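Local coordinates for putative SnoaL-like polyketide cyclase (Jannaschia sp., PDB 3KKG), which is a putative SnoaL-like polyketide cyclase of the NTF2 clan, and probably binds its substrate in a pocket lined by a curved beta sheet and helices, at residues E13-L18 and F117-G122; G28-W33 and F60-F65; T36-F41 and Q123-R128; V87-T92 and V111-L116. All blocks are in the same frame, centred on the assembly; numbering follows the deposited sequence.

Contact 1. Residues E13-L18 and F117-G122; sequences ETVLRL and FTLADG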
# COMPACT_ATOMS: atom_id res chain seq x y z
N GLU A 13 16.06 -6.61 -9.61
CA GLU A 13 16.66 -7.92 -9.32
C GLU A 13 17.04 -8.04 -7.84
O GLU A 13 16.78 -9.07 -7.16
CB GLU A 13 17.86 -8.17 -10.24
CG GLU A 13 17.47 -8.34 -11.73
CD GLU A 13 18.67 -8.60 -12.65
OE1 GLU A 13 19.67 -9.15 -12.16
OE2 GLU A 13 18.57 -8.33 -13.86
N THR A 14 17.67 -7.00 -7.32
CA THR A 14 18.06 -6.98 -5.92
C THR A 14 16.85 -7.07 -4.99
O THR A 14 16.85 -7.89 -4.05
CB THR A 14 18.91 -5.73 -5.64
OG1 THR A 14 20.14 -5.87 -6.37
CG2 THR A 14 19.16 -5.48 -4.12
N VAL A 15 15.82 -6.28 -5.25
CA VAL A 15 14.63 -6.33 -4.40
C VAL A 15 13.89 -7.66 -4.46
O VAL A 15 13.42 -8.20 -3.45
CB VAL A 15 13.66 -5.17 -4.76
CG1 VAL A 15 12.30 -5.47 -4.23
CG2 VAL A 15 14.26 -3.85 -4.27
N LEU A 16 13.82 -8.24 -5.66
CA LEU A 16 13.04 -9.47 -5.79
C LEU A 16 13.65 -10.66 -5.00
O LEU A 16 12.94 -11.61 -4.63
CB LEU A 16 12.76 -9.83 -7.25
CG LEU A 16 11.63 -9.04 -7.88
CD1 LEU A 16 11.54 -9.37 -9.40
CD2 LEU A 16 10.30 -9.28 -7.17
N ARG A 17 14.95 -10.60 -4.72
CA ARG A 17 15.58 -11.62 -3.86
C ARG A 17 14.92 -11.67 -2.50
O ARG A 17 14.83 -12.74 -1.89
CB ARG A 17 17.07 -11.36 -3.69
CG ARG A 17 17.85 -11.43 -4.95
CD ARG A 17 19.36 -11.35 -4.71
NE ARG A 17 19.83 -12.47 -3.89
CZ ARG A 17 20.75 -12.39 -2.93
NH1 ARG A 17 21.35 -11.24 -2.64
NH2 ARG A 17 21.09 -13.49 -2.27
N LEU A 18 14.37 -10.53 -2.05
CA LEU A 18 13.73 -10.48 -0.74
C LEU A 18 12.40 -11.22 -0.69
O LEU A 18 11.86 -11.46 0.38
CB LEU A 18 13.50 -9.02 -0.34
CG LEU A 18 14.77 -8.16 -0.24
CD1 LEU A 18 14.46 -6.69 -0.04
CD2 LEU A 18 15.68 -8.73 0.91
N PHE A 117 10.00 0.10 -1.79
CA PHE A 117 11.42 0.14 -1.48
C PHE A 117 12.05 1.40 -2.03
O PHE A 117 11.71 1.85 -3.14
CB PHE A 117 12.12 -1.07 -2.14
CG PHE A 117 11.67 -2.39 -1.58
CD1 PHE A 117 12.32 -2.96 -0.51
CD2 PHE A 117 10.64 -3.12 -2.17
CE1 PHE A 117 11.93 -4.19 0.00
CE2 PHE A 117 10.26 -4.36 -1.66
CZ PHE A 117 10.94 -4.92 -0.59
N THR A 118 13.03 1.91 -1.29
CA THR A 118 13.94 2.95 -1.79
C THR A 118 15.34 2.38 -1.72
O THR A 118 15.73 1.74 -0.72
CB THR A 118 13.85 4.20 -0.93
OG1 THR A 118 12.47 4.60 -0.85
CG2 THR A 118 14.64 5.36 -1.53
N LEU A 119 16.08 2.58 -2.81
CA LEU A 119 17.46 2.14 -2.87
C LEU A 119 18.40 3.34 -3.03
O LEU A 119 17.99 4.43 -3.42
CB LEU A 119 17.66 1.15 -4.03
CG LEU A 119 16.88 -0.17 -4.02
CD1 LEU A 119 15.55 -0.06 -4.77
CD2 LEU A 119 17.75 -1.37 -4.51
N ALA A 120 19.67 3.13 -2.69
CA ALA A 120 20.73 4.08 -2.97
C ALA A 120 21.97 3.28 -3.32
O ALA A 120 22.35 2.39 -2.55
CB ALA A 120 21.02 4.98 -1.76
N ASP A 121 22.57 3.58 -4.47
CA ASP A 121 23.79 2.91 -4.91
C ASP A 121 23.69 1.40 -4.80
O ASP A 121 24.60 0.72 -4.31
CB ASP A 121 24.98 3.49 -4.13
CG ASP A 121 25.15 4.98 -4.38
OD1 ASP A 121 24.97 5.44 -5.53
OD2 ASP A 121 25.43 5.71 -3.41
N GLY A 122 22.53 0.88 -5.21
CA GLY A 122 22.34 -0.57 -5.30
C GLY A 122 21.90 -1.31 -4.04
O GLY A 122 21.73 -2.52 -4.08
O HOH W 1 21.59 -3.65 -6.48

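Contact 2. Residues G28-W33 and F60-F65; sequences GWRDVW and FNAVLF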
# COMPACT_ATOMS: atom_id res chain seq x y z
N GLY A 28 17.73 -18.76 6.11
CA GLY A 28 18.84 -17.98 5.59
C GLY A 28 18.50 -16.58 5.16
O GLY A 28 19.36 -15.83 4.71
N TRP A 29 17.24 -16.16 5.35
CA TRP A 29 16.81 -14.86 4.87
C TRP A 29 17.57 -13.71 5.50
O TRP A 29 17.78 -12.70 4.84
CB TRP A 29 15.30 -14.68 5.09
CG TRP A 29 14.81 -14.66 6.50
CD1 TRP A 29 14.42 -15.72 7.24
CD2 TRP A 29 14.67 -13.50 7.34
NE1 TRP A 29 14.03 -15.31 8.50
CE2 TRP A 29 14.16 -13.95 8.60
CE3 TRP A 29 14.94 -12.15 7.17
CZ2 TRP A 29 13.90 -13.08 9.67
CZ3 TRP A 29 14.65 -11.27 8.23
CH2 TRP A 29 14.14 -11.74 9.45
N ARG A 30 17.99 -13.88 6.76
CA ARG A 30 18.64 -12.78 7.44
C ARG A 30 19.89 -12.36 6.74
O ARG A 30 20.20 -11.18 6.65
CB ARG A 30 18.91 -13.15 8.90
CG ARG A 30 17.65 -13.25 9.76
CD ARG A 30 18.08 -13.64 11.15
NE ARG A 30 17.01 -13.73 12.12
CZ ARG A 30 16.13 -14.72 12.22
NH1 ARG A 30 16.13 -15.72 11.34
NH2 ARG A 30 15.25 -14.71 13.21
N ASP A 31 20.67 -13.34 6.29
CA ASP A 31 21.91 -13.03 5.61
C ASP A 31 21.64 -12.36 4.27
O ASP A 31 22.42 -11.50 3.86
CB ASP A 31 22.78 -14.27 5.47
CG ASP A 31 23.36 -14.72 6.80
OD1 ASP A 31 23.63 -13.87 7.70
OD2 ASP A 31 23.58 -15.94 6.93
N VAL A 32 20.51 -12.67 3.64
CA VAL A 32 20.12 -11.99 2.40
C VAL A 32 19.79 -10.52 2.72
O VAL A 32 20.17 -9.59 2.02
CB VAL A 32 18.92 -12.68 1.67
CG1 VAL A 32 18.46 -11.82 0.45
CG2 VAL A 32 19.28 -14.10 1.23
N TRP A 33 19.04 -10.30 3.80
CA TRP A 33 18.79 -8.93 4.23
C TRP A 33 20.10 -8.18 4.51
O TRP A 33 20.28 -7.04 4.10
CB TRP A 33 17.89 -8.91 5.47
CG TRP A 33 16.42 -9.08 5.19
CD1 TRP A 33 15.85 -9.97 4.35
CD2 TRP A 33 15.34 -8.35 5.78
NE1 TRP A 33 14.48 -9.82 4.35
CE2 TRP A 33 14.15 -8.84 5.22
CE3 TRP A 33 15.26 -7.31 6.72
CZ2 TRP A 33 12.89 -8.35 5.57
CZ3 TRP A 33 14.03 -6.82 7.05
CH2 TRP A 33 12.87 -7.36 6.52
N PHE A 60 12.30 -7.28 13.87
CA PHE A 60 10.88 -6.98 13.70
C PHE A 60 10.28 -7.96 12.68
O PHE A 60 9.17 -8.49 12.85
CB PHE A 60 10.71 -5.53 13.26
CG PHE A 60 9.29 -5.13 13.05
CD1 PHE A 60 8.51 -4.72 14.10
CD2 PHE A 60 8.71 -5.20 11.80
CE1 PHE A 60 7.18 -4.36 13.89
CE2 PHE A 60 7.36 -4.84 11.59
CZ PHE A 60 6.61 -4.43 12.62
N ASN A 61 10.97 -8.17 11.55
CA ASN A 61 10.46 -9.11 10.55
C ASN A 61 10.31 -10.51 11.11
O ASN A 61 9.31 -11.18 10.86
CB ASN A 61 11.40 -9.12 9.33
CG ASN A 61 10.79 -9.70 8.09
OD1 ASN A 61 11.35 -10.62 7.47
ND2 ASN A 61 9.74 -9.12 7.65
N ALA A 62 11.30 -10.92 11.90
CA ALA A 62 11.27 -12.23 12.52
C ALA A 62 10.04 -12.41 13.40
O ALA A 62 9.40 -13.46 13.32
CB ALA A 62 12.58 -12.50 13.33
N VAL A 63 9.68 -11.37 14.15
CA VAL A 63 8.46 -11.41 14.98
C VAL A 63 7.23 -11.64 14.14
O VAL A 63 6.38 -12.46 14.44
CB VAL A 63 8.30 -10.14 15.87
CG1 VAL A 63 6.90 -10.07 16.52
CG2 VAL A 63 9.39 -10.09 16.89
N LEU A 64 7.11 -10.91 13.03
CA LEU A 64 5.97 -11.12 12.18
C LEU A 64 5.85 -12.57 11.71
O LEU A 64 4.77 -13.15 11.69
CB LEU A 64 6.01 -10.16 10.96
CG LEU A 64 5.99 -8.65 11.21
CD1 LEU A 64 6.19 -7.87 9.88
CD2 LEU A 64 4.68 -8.24 11.88
N PHE A 65 6.97 -13.16 11.24
CA PHE A 65 6.96 -14.51 10.74
C PHE A 65 6.75 -15.59 11.81
O PHE A 65 6.41 -16.69 11.47
CB PHE A 65 8.20 -14.78 9.87
CG PHE A 65 8.06 -14.19 8.48
CD1 PHE A 65 8.41 -12.90 8.23
CD2 PHE A 65 7.51 -14.94 7.47
CE1 PHE A 65 8.22 -12.32 7.00
CE2 PHE A 65 7.34 -14.42 6.22
CZ PHE A 65 7.68 -13.09 5.98

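Contact 3. Residues T36-F41 and Q123-R128; sequences TMTPGF and QVIEMR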
# COMPACT_ATOMS: atom_id res chain seq x y z
N THR A 36 21.72 -7.08 1.31
CA THR A 36 20.86 -6.24 0.46
C THR A 36 20.61 -4.83 1.02
O THR A 36 20.51 -3.84 0.30
CB THR A 36 19.50 -6.98 0.29
OG1 THR A 36 19.76 -8.24 -0.36
CG2 THR A 36 18.53 -6.21 -0.59
N MSE A 37 20.36 -4.78 2.33
CA MSE A 37 20.04 -3.52 3.04
C MSE A 37 21.33 -2.87 3.56
O MSE A 37 22.31 -3.56 3.87
CB MSE A 37 19.12 -3.78 4.25
CG MSE A 37 17.63 -3.92 3.96
SE MSE A 37 17.11 -5.57 2.98
CE MSE A 37 15.20 -5.56 3.44
N THR A 38 21.27 -1.55 3.70
CA THR A 38 22.35 -0.79 4.36
C THR A 38 22.20 -0.93 5.88
O THR A 38 21.17 -1.31 6.40
CB THR A 38 22.29 0.69 4.00
OG1 THR A 38 21.03 1.24 4.43
CG2 THR A 38 22.46 0.86 2.48
N PRO A 39 23.29 -0.69 6.62
CA PRO A 39 23.22 -0.80 8.09
C PRO A 39 22.17 0.12 8.74
O PRO A 39 21.58 -0.23 9.77
CB PRO A 39 24.63 -0.41 8.53
CG PRO A 39 25.46 -0.59 7.31
CD PRO A 39 24.63 -0.34 6.13
N GLY A 40 21.96 1.29 8.14
CA GLY A 40 20.98 2.25 8.62
C GLY A 40 19.60 2.09 7.98
O GLY A 40 18.77 2.99 8.08
N PHE A 41 19.37 0.95 7.33
CA PHE A 41 18.04 0.60 6.78
C PHE A 41 16.94 0.91 7.77
O PHE A 41 17.06 0.68 8.98
CB PHE A 41 18.05 -0.87 6.44
CG PHE A 41 16.71 -1.42 6.04
CD1 PHE A 41 16.14 -1.06 4.86
CD2 PHE A 41 16.06 -2.35 6.84
CE1 PHE A 41 14.90 -1.64 4.48
CE2 PHE A 41 14.90 -2.93 6.46
CZ PHE A 41 14.28 -2.55 5.31
N GLN A 123 21.78 -0.59 -2.92
CA GLN A 123 21.41 -1.18 -1.63
C GLN A 123 20.05 -0.62 -1.22
O GLN A 123 19.71 0.52 -1.55
CB GLN A 123 22.46 -0.83 -0.56
CG GLN A 123 23.91 -1.07 -0.95
CD GLN A 123 24.88 -0.65 0.15
OE1 GLN A 123 25.50 0.43 0.09
NE2 GLN A 123 25.02 -1.49 1.16
N VAL A 124 19.27 -1.43 -0.51
CA VAL A 124 17.98 -1.00 -0.01
C VAL A 124 18.16 -0.19 1.27
O VAL A 124 18.78 -0.66 2.26
CB VAL A 124 17.06 -2.20 0.25
CG1 VAL A 124 15.74 -1.77 0.88
CG2 VAL A 124 16.81 -3.01 -1.02
N ILE A 125 17.64 1.03 1.26
CA ILE A 125 17.74 1.91 2.46
C ILE A 125 16.43 2.09 3.25
O ILE A 125 16.47 2.55 4.42
CB ILE A 125 18.32 3.29 2.09
CG1 ILE A 125 17.38 4.10 1.17
CG2 ILE A 125 19.69 3.11 1.40
CD1 ILE A 125 17.85 5.56 0.94
N GLU A 126 15.31 1.80 2.62
CA GLU A 126 14.03 1.95 3.29
C GLU A 126 13.00 1.04 2.64
O GLU A 126 13.03 0.80 1.41
CB GLU A 126 13.53 3.39 3.21
CG GLU A 126 12.25 3.63 4.01
CD GLU A 126 11.87 5.08 4.12
OE1 GLU A 126 12.53 5.80 4.90
OE2 GLU A 126 10.98 5.48 3.33
N MSE A 127 12.11 0.52 3.47
CA MSE A 127 11.03 -0.33 3.06
C MSE A 127 9.77 0.12 3.78
O MSE A 127 9.79 0.18 5.01
CB MSE A 127 11.35 -1.78 3.43
CG MSE A 127 10.31 -2.78 3.04
SE MSE A 127 10.89 -4.56 3.52
CE MSE A 127 10.63 -4.38 5.32
N ARG A 128 8.72 0.47 3.04
CA ARG A 128 7.42 0.80 3.58
C ARG A 128 6.45 -0.29 3.20
O ARG A 128 6.54 -0.86 2.12
CB ARG A 128 6.91 2.14 3.03
CG ARG A 128 7.79 3.30 3.32
CD ARG A 128 7.36 4.54 2.54
NE ARG A 128 8.19 5.69 2.86
CZ ARG A 128 7.80 6.92 2.57
NH1 ARG A 128 6.63 7.17 2.01
NH2 ARG A 128 8.61 7.94 2.86
O HOH W 2 17.87 4.12 5.80

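Contact 4. Residues V87-T92 and V111-L116; sequences VQARLT and VPDVTL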
# COMPACT_ATOMS: atom_id res chain seq x y z
N VAL A 87 6.48 -3.43 -5.12
CA VAL A 87 6.13 -4.81 -5.31
C VAL A 87 4.76 -5.06 -4.73
O VAL A 87 4.56 -4.88 -3.53
CB VAL A 87 7.18 -5.77 -4.70
CG1 VAL A 87 6.76 -7.22 -4.96
CG2 VAL A 87 8.57 -5.49 -5.25
N GLN A 88 3.81 -5.50 -5.53
CA GLN A 88 2.52 -5.95 -5.00
C GLN A 88 2.52 -7.47 -5.01
O GLN A 88 2.99 -8.10 -5.96
CB GLN A 88 1.42 -5.49 -5.88
CG GLN A 88 1.21 -3.95 -5.92
CD GLN A 88 -0.03 -3.60 -6.68
OE1 GLN A 88 -1.11 -3.89 -6.22
NE2 GLN A 88 0.13 -3.02 -7.83
N ALA A 89 1.94 -8.06 -3.97
CA ALA A 89 1.97 -9.49 -3.82
C ALA A 89 0.69 -9.94 -3.18
O ALA A 89 -0.17 -9.13 -2.81
CB ALA A 89 3.24 -9.98 -3.02
N ARG A 90 0.50 -11.26 -3.14
CA ARG A 90 -0.51 -11.84 -2.28
C ARG A 90 0.12 -12.79 -1.29
O ARG A 90 1.08 -13.47 -1.59
CB ARG A 90 -1.63 -12.49 -3.05
CG ARG A 90 -2.49 -11.50 -3.82
CD ARG A 90 -3.73 -12.19 -4.35
NE ARG A 90 -4.72 -12.45 -3.29
CZ ARG A 90 -5.60 -11.54 -2.83
NH1 ARG A 90 -5.66 -10.34 -3.39
NH2 ARG A 90 -6.47 -11.83 -1.86
N LEU A 91 -0.42 -12.76 -0.09
CA LEU A 91 0.05 -13.57 1.03
C LEU A 91 -1.02 -14.59 1.39
O LEU A 91 -2.18 -14.22 1.53
CB LEU A 91 0.24 -12.70 2.27
CG LEU A 91 1.22 -11.56 2.12
CD1 LEU A 91 1.30 -10.74 3.44
CD2 LEU A 91 2.59 -12.05 1.72
N THR A 92 -0.56 -15.81 1.61
CA THR A 92 -1.45 -16.87 2.07
C THR A 92 -0.75 -17.69 3.14
O THR A 92 0.38 -18.10 2.99
CB THR A 92 -1.92 -17.79 0.94
OG1 THR A 92 -0.77 -18.31 0.27
CG2 THR A 92 -2.81 -17.03 -0.04
N VAL A 111 -4.50 -12.33 1.51
CA VAL A 111 -4.57 -10.88 1.39
C VAL A 111 -3.57 -10.32 0.38
O VAL A 111 -2.47 -10.84 0.26
CB VAL A 111 -4.38 -10.15 2.76
CG1 VAL A 111 -5.62 -10.34 3.64
CG2 VAL A 111 -3.07 -10.59 3.45
N PRO A 112 -3.93 -9.23 -0.28
CA PRO A 112 -2.97 -8.48 -1.10
C PRO A 112 -2.08 -7.64 -0.21
O PRO A 112 -2.46 -7.26 0.91
CB PRO A 112 -3.87 -7.63 -1.99
CG PRO A 112 -5.01 -7.25 -1.04
CD PRO A 112 -5.22 -8.52 -0.19
N ASP A 113 -0.93 -7.25 -0.72
CA ASP A 113 -0.08 -6.32 -0.02
C ASP A 113 0.67 -5.47 -1.01
O ASP A 113 0.59 -5.67 -2.24
CB ASP A 113 0.77 -7.01 0.99
CG ASP A 113 1.94 -7.75 0.45
OD1 ASP A 113 2.18 -7.77 -0.77
OD2 ASP A 113 2.65 -8.39 1.27
N VAL A 114 1.44 -4.55 -0.49
CA VAL A 114 2.34 -3.69 -1.30
C VAL A 114 3.52 -3.29 -0.45
O VAL A 114 3.41 -2.94 0.73
CB VAL A 114 1.61 -2.49 -1.86
CG1 VAL A 114 1.03 -1.61 -0.79
CG2 VAL A 114 2.59 -1.68 -2.75
N THR A 115 4.74 -3.46 -1.00
CA THR A 115 6.00 -3.09 -0.36
C THR A 115 6.65 -2.05 -1.23
O THR A 115 6.80 -2.30 -2.45
CB THR A 115 6.89 -4.33 -0.12
OG1 THR A 115 6.07 -5.42 0.39
CG2 THR A 115 8.01 -4.05 0.83
N LEU A 116 7.09 -0.96 -0.62
CA LEU A 116 7.62 0.18 -1.35
C LEU A 116 9.05 0.36 -0.91
O LEU A 116 9.31 0.74 0.26
CB LEU A 116 6.75 1.41 -1.05
CG LEU A 116 5.26 1.17 -1.39
CD1 LEU A 116 4.41 1.36 -0.17
CD2 LEU A 116 4.81 2.06 -2.49
O HOH W 3 4.70 -6.88 -1.41
O HOH W 4 -1.70 -5.14 -3.81

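Contact 1. Residues E13-L18 and F117-G122
Phe117 receives Val15 over one face of its ring. Val15 CG1 sits 3.4 Å above the ring plane, displaced from the centre toward the CD2-CE2 rim, and makes a CH-pi contact whose line to the centroid is 26° off the ring normal. Leu18 reaches the ring at a slant, its CD1 3.6 Å from Phe117 CE1, and the two side chains run past each other in opposite directions. Val15 CG1, anti to the backbone N (chi1 162°), goes to the phenyl ring, while CG2 reaches Leu119 CD1, at 4.0 Å, as well as the near end of the ring. Phe117 and Leu119 both point to the helix while Thr118 between them turns away, the alternation of a strand with one face covered. This is helix-on-sheet packing in the alpha+beta fold of the NTF2 clan: helix 6-16 lies across strand 108-120, and Val15 also touches Val85 and Val87 on the neighbouring strand 84-94. Trimming Phe117 to an alanine would probably open a gap facing Val15 CG1 and Leu18 CD1, leaving both methyls without their aromatic neighbour. Beyond Leu119 the contact turns polar. A water 2.7 Å from Thr14 OG1 also donates to Gly122 O, in the hairpin turn, at 2.7 Å. The same Thr14 hydroxyl is hydrogen-bonded to Gln10 O, one helical turn earlier.

Contact 2. Residues G28-W33 and F60-F65
Asn61 and Ala62 meet Trp29, Arg30 and Trp33 where two helices of the NTF2-like fold run roughly antiparallel, their short axes 12.2 Å from each other at closest approach. Side chains therefore span the distance. The amide of Asn61 is wedged against both indoles: OD1 stands over one face of Trp29, off-centre and 3.4 Å above the plane, and lies 3.3 Å from Trp33 CZ2. The amide plane is tilted by 30° to the Trp33 ring but is steep to that of Trp29, 76°. With Asn61 CG anti to the backbone N (chi1 -163°), the carboxamide is carried into the angle between the two rings. Ala62 CB comes to the edge of Trp29, in its plane and 3.9 Å from CZ2, and also touches Arg30 NH2 at 3.5 Å.

The indoles are positioned by their own helix. Trp29 stands with its CZ3 over the centre of the Trp33 ring, 3.8 Å above the plane, while Arg30 folds over the opposite face of Trp29 from Asn61 and lays a face of its guanidinium over CZ2. Farther out, Ile58 of helix 54-67 packs on Trp29, Arg30 and Trp33. A bound PEG fragment, probably from the crystallisation liquor, lies about 5 Å from the side chain of Asn61 and may mark a pocket. The rotation of Trp33 is further fixed by a hydrogen bond from its NE1 to Gly22 O.

Contact 3. Residues T36-F41 and Q123-R128
A short parallel bridge, Met37 with Val124, joins strand 37-38, directly after helix 29-36, to strand 123-131. Val124 is gripped through both backbone polar atoms: its N donates to Thr36 O at 2.8 Å, and its O accepts from Thr38 N at 3.0 Å. Thr36 and Val124 lie side by side, CG2 to CG2 at 3.7 Å, and Thr38 CG2 rests on Ile125 CG2. The chain then turns a corner in a type I beta turn, Thr38 to Phe41, and enters strand 41-45; a water donates to Gly40 O. Within the NTF2-like sheet, where strand 123-131 runs between strands 41-45 and 108-120, Ile125 and Glu126 both face Thr118, forming a classic beta bulge. Phe41, with CG anti to the backbone N (chi1 172°), presents its ring edge to selenomethionine Met127, CZ 3.6 Å from CB, and its CE1 touches Val124 CG1 at 3.7 Å. A serine in place of Phe41 would probably strip Met127 and Val124 of this neighbour and open a gap beside them. Farther along, Arg128 NE forms a salt bridge with Glu126 OE2, 2.8 Å, and NH1 another with Glu76 of the second subunit.

Contact 4. Residues V87-T92 and V111-L116
Asp113 fills the dense side of this strand pair, its carboxylate folded back over Ala89 and Leu91. CG occupies the crowded position between the backbone N and the carbonyl carbon (chi1 77°), which brings OD1 to 3.3 Å from Ala89 CB and OD2 to 3.5 Å from Leu91 CD1. OD2 is hydrogen-bonded to Tyr129 OH of the next strand. OD1 accepts from a water at 2.7 Å; the same water donates to Val87 O and accepts from Thr115 OG1, so it ties three residues together. Leu91 crosses the aspartate at about a right angle, rests its CB on Val111 CG2, and lies about 4 Å from a bound PEG fragment, consistent with a possible pocket on this face.

Six backbone hydrogen bonds knit the strands into the antiparallel core of the NTF2-like sheet, with Val87-Thr115, Ala89-Asp113 and Leu91-Val111 as hydrogen-bonded pairs. At the acceptor Asp113 O, Ala89 N arrives from well above the carbonyl plane, at 3.2 Å. Pro112 sits opposite Arg90 in a non-hydrogen-bonded pair, where its missing N-H costs this ladder nothing.

On the reverse face only the Arg90-Pro112 end is looser and partly exposed. In one of two conformers, Arg90 lays its guanidinium over the Val111-Pro112 peptide, NH1 3.5 Å from Pro112 CB, with NH2 in a salt bridge to Asp110. Farther along, Leu116 and Phe130 of the second subunit cover Gln88 and Val114. A water donates to both Gln88 OE1 and Asp113 O, and Gln88 OE1 also takes a hydrogen bond from Arg128 of the second subunit.

Contacts 1, 3 and 4 share one mixed sheet: strand 108-120 serves contacts 1 and 4, flanked by strand 123-131 of contact 3 and strand 84-94 of contact 4. Contacts 1 and 3, centres about 8 Å apart, meet through backbone bonds of Thr118 with Ile125 and Glu126; contacts 3 and 4, about 19 Å apart, are still linked by a probable bond from Leu116 N to Arg128 O. Contact 2 joins two helices beside the sheet, touching contact 1 through Leu18 on Trp33 and contact 3 through Trp33 on Met127. It closes before contact 4 opens, both between the segments of contact 1. Contacts 1 and 3 alternate, bringing an early helix and a short early strand against late strands; contacts 3 and 4 both reach the second subunit.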